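Putative chromatin binding protein (Chaetomium thermophilum, PDB 6QP0) probably binds and hydrolyses ATP as a tRNA-dependent ATPase of the Kti12 family that is essential for tRNA modification by Elongator. Local coordinates at residues 106-117 against 129-138. Residues are numbered along the deposited sequence; the frame is centred on the assembly and turned at random.
Sequences EKDARAALYAAV and LDSLNYIKGW
Trp138 reaches across to helix 106-120 with its indole lying against Arg110, whose aliphatic chain runs past it in the opposite direction. CB of Arg110 sits over one face of the six-membered ring, 3.9 Å from its centroid, in a CH-pi contact, and CD of Arg110 approaches CD2 of Trp138 at 3.6 Å. The chain bends at chi3 (-63°), and the guanidinium plane stands 60° from the indole. CB of Leu113 meets CZ2 of Trp138 at 3.8 Å, the two side chains crossing at about a right angle, while CB of Tyr114 lies in the ring plane at the CH2 edge. The indole's rotation is fixed by NE1, which donates to Asn133 OD1 at 2.7 Å, nearly straight but from above the carbonyl plane. In this P-loop NTPase fold, strand 125-130 of the parallel sheet delivers Asp130 to the magnesium site, and the loop after it leads into helix 136-148. With the indole replaced by an alanine, a gap would probably open beside Arg110 and Leu113 and Asn133 OD1 would lose its indole donor. Nearer the sheet, Leu129 CD1 packs between Leu113 CD2 and Val117 CG2, 3.9 Å from each. CD1 of Leu113 touches Ser131 OG, which is hydrogen-bonded to Asp78. At the N-terminal end of the helix, the extended Glu106 (chi1 -169°) brings OE2 to the Tyr134 ring edge, modelled as accepting a hydrogen bond from OH, though too short to be trusted; OH is also hydrogen-bonded to Arg214 NE.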
loop_
_atom_site.group_PDB
_atom_site.type_symbol
_atom_site.label_atom_id
_atom_site.label_comp_id
_atom_site.label_asym_id
_atom_site.label_seq_id
_atom_site.Cartn_x
_atom_site.Cartn_y
_atom_site.Cartn_z
ATOM N N GLU A 106 -5.795 3.648 -14.775
ATOM C CA GLU A 106 -5.479 3.716 -13.353
ATOM C C GLU A 106 -6.751 3.725 -12.516
ATOM O O GLU A 106 -6.803 3.118 -11.440
ATOM C CB GLU A 106 -4.633 4.958 -13.071
ATOM C CG GLU A 106 -4.030 4.995 -11.683
ATOM C CD GLU A 106 -3.124 6.190 -11.470
ATOM O OE1 GLU A 106 -2.691 6.802 -12.472
ATOM O OE2 GLU A 106 -2.845 6.518 -10.299
ATOM N N LYS A 107 -7.792 4.409 -12.998
ATOM C CA LYS A 107 -9.080 4.397 -12.312
ATOM C C LYS A 107 -9.631 2.982 -12.204
ATOM O O LYS A 107 -10.233 2.618 -11.186
ATOM C CB LYS A 107 -10.056 5.308 -13.054
ATOM C CG LYS A 107 -11.440 5.411 -12.443
ATOM C CD LYS A 107 -12.189 6.597 -13.036
ATOM C CE LYS A 107 -13.697 6.408 -12.977
ATOM N NZ LYS A 107 -14.212 6.332 -11.583
ATOM N N ASP A 108 -9.440 2.167 -13.245
ATOM C CA ASP A 108 -9.849 0.768 -13.176
ATOM C C ASP A 108 -8.996 -0.014 -12.184
ATOM O O ASP A 108 -9.490 -0.949 -11.545
ATOM C CB ASP A 108 -9.771 0.124 -14.560
ATOM C CG ASP A 108 -10.760 0.725 -15.545
ATOM O OD1 ASP A 108 -11.888 1.071 -15.134
ATOM O OD2 ASP A 108 -10.408 0.848 -16.736
ATOM N N ALA A 109 -7.715 0.345 -12.046
ATOM C CA ALA A 109 -6.877 -0.295 -11.039
ATOM C C ALA A 109 -7.425 -0.048 -9.640
ATOM O O ALA A 109 -7.473 -0.964 -8.811
ATOM C CB ALA A 109 -5.439 0.214 -11.146
ATOM N N ARG A 110 -7.844 1.189 -9.357
ATOM C CA ARG A 110 -8.443 1.486 -8.061
ATOM C C ARG A 110 -9.757 0.735 -7.884
ATOM O O ARG A 110 -10.073 0.276 -6.780
ATOM C CB ARG A 110 -8.649 2.994 -7.914
ATOM C CG ARG A 110 -7.347 3.793 -7.910
ATOM C CD ARG A 110 -7.551 5.218 -7.425
ATOM N NE ARG A 110 -8.440 5.987 -8.291
ATOM C CZ ARG A 110 -8.063 6.571 -9.426
ATOM N NH1 ARG A 110 -6.811 6.472 -9.849
ATOM N NH2 ARG A 110 -8.947 7.252 -10.145
ATOM N N ALA A 111 -10.532 0.597 -8.960
ATOM C CA ALA A 111 -11.735 -0.225 -8.898
ATOM C C ALA A 111 -11.389 -1.655 -8.502
ATOM O O ALA A 111 -12.011 -2.233 -7.603
ATOM C CB ALA A 111 -12.461 -0.193 -10.243
ATOM N N ALA A 112 -10.380 -2.238 -9.156
ATOM C CA ALA A 112 -9.967 -3.598 -8.831
ATOM C C ALA A 112 -9.534 -3.704 -7.376
ATOM O O ALA A 112 -9.947 -4.621 -6.656
ATOM C CB ALA A 112 -8.835 -4.037 -9.762
ATOM N N LEU A 113 -8.695 -2.768 -6.924
ATOM C CA LEU A 113 -8.254 -2.773 -5.534
ATOM C C LEU A 113 -9.441 -2.639 -4.590
ATOM O O LEU A 113 -9.557 -3.381 -3.608
ATOM C CB LEU A 113 -7.251 -1.641 -5.302
ATOM C CG LEU A 113 -5.902 -1.754 -6.015
ATOM C CD1 LEU A 113 -5.195 -0.407 -6.035
ATOM C CD2 LEU A 113 -5.025 -2.802 -5.350
ATOM N N TYR A 114 -10.341 -1.697 -4.879
ATOM C CA TYR A 114 -11.485 -1.469 -4.005
ATOM C C TYR A 114 -12.309 -2.740 -3.841
ATOM O O TYR A 114 -12.694 -3.106 -2.723
ATOM C CB TYR A 114 -12.342 -0.328 -4.559
ATOM C CG TYR A 114 -13.541 0.009 -3.702
ATOM C CD1 TYR A 114 -14.762 -0.622 -3.905
ATOM C CD2 TYR A 114 -13.454 0.956 -2.691
ATOM C CE1 TYR A 114 -15.861 -0.320 -3.125
ATOM C CE2 TYR A 114 -14.548 1.266 -1.904
ATOM C CZ TYR A 114 -15.750 0.623 -2.126
ATOM O OH TYR A 114 -16.844 0.925 -1.348
ATOM N N ALA A 115 -12.580 -3.438 -4.948
ATOM C CA ALA A 115 -13.384 -4.654 -4.884
ATOM C C ALA A 115 -12.680 -5.738 -4.078
ATOM O O ALA A 115 -13.295 -6.400 -3.234
ATOM C CB ALA A 115 -13.690 -5.149 -6.298
ATOM N N ALA A 116 -11.384 -5.939 -4.332
ATOM C CA ALA A 116 -10.636 -6.962 -3.609
ATOM C C ALA A 116 -10.722 -6.753 -2.103
ATOM O O ALA A 116 -10.859 -7.719 -1.343
ATOM C CB ALA A 116 -9.177 -6.962 -4.064
ATOM N N VAL A 117 -10.638 -5.501 -1.649
ATOM C CA VAL A 117 -10.715 -5.226 -0.219
ATOM C C VAL A 117 -12.123 -5.496 0.298
ATOM O O VAL A 117 -12.309 -6.149 1.332
ATOM C CB VAL A 117 -10.275 -3.779 0.076
ATOM C CG1 VAL A 117 -10.453 -3.456 1.550
ATOM C CG2 VAL A 117 -8.829 -3.564 -0.343
ATOM N N LEU A 129 -3.181 -3.640 2.298
ATOM C CA LEU A 129 -3.261 -3.178 0.914
ATOM C C LEU A 129 -1.890 -2.630 0.525
ATOM O O LEU A 129 -1.544 -1.494 0.858
ATOM C CB LEU A 129 -4.359 -2.132 0.751
ATOM C CG LEU A 129 -4.681 -1.719 -0.686
ATOM C CD1 LEU A 129 -5.202 -2.902 -1.480
ATOM C CD2 LEU A 129 -5.684 -0.576 -0.714
ATOM N N ASP A 130 -1.113 -3.449 -0.180
ATOM C CA ASP A 130 0.228 -3.080 -0.636
ATOM C C ASP A 130 0.105 -2.490 -2.034
ATOM O O ASP A 130 0.104 -3.202 -3.039
ATOM C CB ASP A 130 1.148 -4.295 -0.606
ATOM C CG ASP A 130 2.470 -4.060 -1.322
ATOM O OD1 ASP A 130 2.771 -2.907 -1.693
ATOM O OD2 ASP A 130 3.211 -5.045 -1.520
ATOM N N SER A 131 0.003 -1.165 -2.098
ATOM C CA SER A 131 -0.049 -0.465 -3.372
ATOM C C SER A 131 0.399 0.971 -3.148
ATOM O O SER A 131 0.441 1.455 -2.013
ATOM C CB SER A 131 -1.451 -0.504 -3.985
ATOM O OG SER A 131 -1.479 0.175 -5.228
ATOM N N LEU A 132 0.737 1.646 -4.249
ATOM C CA LEU A 132 1.164 3.038 -4.168
ATOM C C LEU A 132 0.204 3.854 -3.308
ATOM O O LEU A 132 0.630 4.606 -2.424
ATOM C CB LEU A 132 1.276 3.632 -5.573
ATOM C CG LEU A 132 2.380 3.042 -6.457
ATOM C CD1 LEU A 132 2.159 3.410 -7.917
ATOM C CD2 LEU A 132 3.755 3.515 -5.999
ATOM N N ASN A 133 -1.099 3.703 -3.543
ATOM C CA ASN A 133 -2.132 4.372 -2.752
ATOM C C ASN A 133 -1.747 5.822 -2.472
ATOM O O ASN A 133 -1.801 6.307 -1.342
ATOM C CB ASN A 133 -2.388 3.610 -1.450
ATOM C CG ASN A 133 -2.917 2.204 -1.689
ATOM O OD1 ASN A 133 -3.644 1.958 -2.652
ATOM N ND2 ASN A 133 -2.554 1.274 -0.810
ATOM N N TYR A 134 -1.366 6.523 -3.538
ATOM C CA TYR A 134 -0.679 7.800 -3.429
ATOM C C TYR A 134 -1.597 9.009 -3.536
ATOM O O TYR A 134 -1.104 10.142 -3.495
ATOM C CB TYR A 134 0.406 7.898 -4.510
ATOM C CG TYR A 134 -0.143 8.040 -5.913
ATOM C CD1 TYR A 134 -0.458 6.923 -6.676
ATOM C CD2 TYR A 134 -0.342 9.293 -6.475
ATOM C CE1 TYR A 134 -0.960 7.053 -7.959
ATOM C CE2 TYR A 134 -0.842 9.432 -7.752
ATOM C CZ TYR A 134 -1.149 8.311 -8.490
ATOM O OH TYR A 134 -1.644 8.458 -9.765
ATOM N N ILE A 135 -2.903 8.810 -3.672
ATOM C CA ILE A 135 -3.848 9.908 -3.844
ATOM C C ILE A 135 -4.675 10.038 -2.574
ATOM O O ILE A 135 -5.204 9.042 -2.065
ATOM C CB ILE A 135 -4.752 9.694 -5.070
ATOM C CG1 ILE A 135 -3.904 9.410 -6.313
ATOM C CG2 ILE A 135 -5.629 10.920 -5.295
ATOM C CD1 ILE A 135 -4.709 9.003 -7.529
ATOM N N LYS A 136 -4.783 11.267 -2.060
ATOM C CA LYS A 136 -5.580 11.506 -0.862
ATOM C C LYS A 136 -7.030 11.093 -1.077
ATOM O O LYS A 136 -7.642 10.470 -0.200
ATOM C CB LYS A 136 -5.494 12.980 -0.462
ATOM C CG LYS A 136 -4.111 13.412 -0.005
ATOM C CD LYS A 136 -4.054 14.903 0.291
ATOM C CE LYS A 136 -2.648 15.331 0.699
ATOM N NZ LYS A 136 -2.566 16.787 1.006
ATOM N N GLY A 137 -7.598 11.433 -2.234
ATOM C CA GLY A 137 -8.956 11.009 -2.528
ATOM C C GLY A 137 -9.111 9.501 -2.487
ATOM O O GLY A 137 -10.045 8.974 -1.878
ATOM N N TRP A 138 -8.193 8.785 -3.140
ATOM C CA TRP A 138 -8.231 7.327 -3.100
ATOM C C TRP A 138 -8.102 6.824 -1.668
ATOM O O TRP A 138 -8.866 5.954 -1.232
ATOM C CB TRP A 138 -7.128 6.755 -3.991
ATOM C CG TRP A 138 -6.888 5.291 -3.810
ATOM C CD1 TRP A 138 -5.716 4.695 -3.456
ATOM C CD2 TRP A 138 -7.843 4.234 -3.968
ATOM N NE1 TRP A 138 -5.876 3.333 -3.389
ATOM C CE2 TRP A 138 -7.174 3.024 -3.698
ATOM C CE3 TRP A 138 -9.197 4.193 -4.316
ATOM C CZ2 TRP A 138 -7.811 1.788 -3.762
ATOM C CZ3 TRP A 138 -9.828 2.965 -4.380
ATOM C CH2 TRP A 138 -9.136 1.779 -4.104
#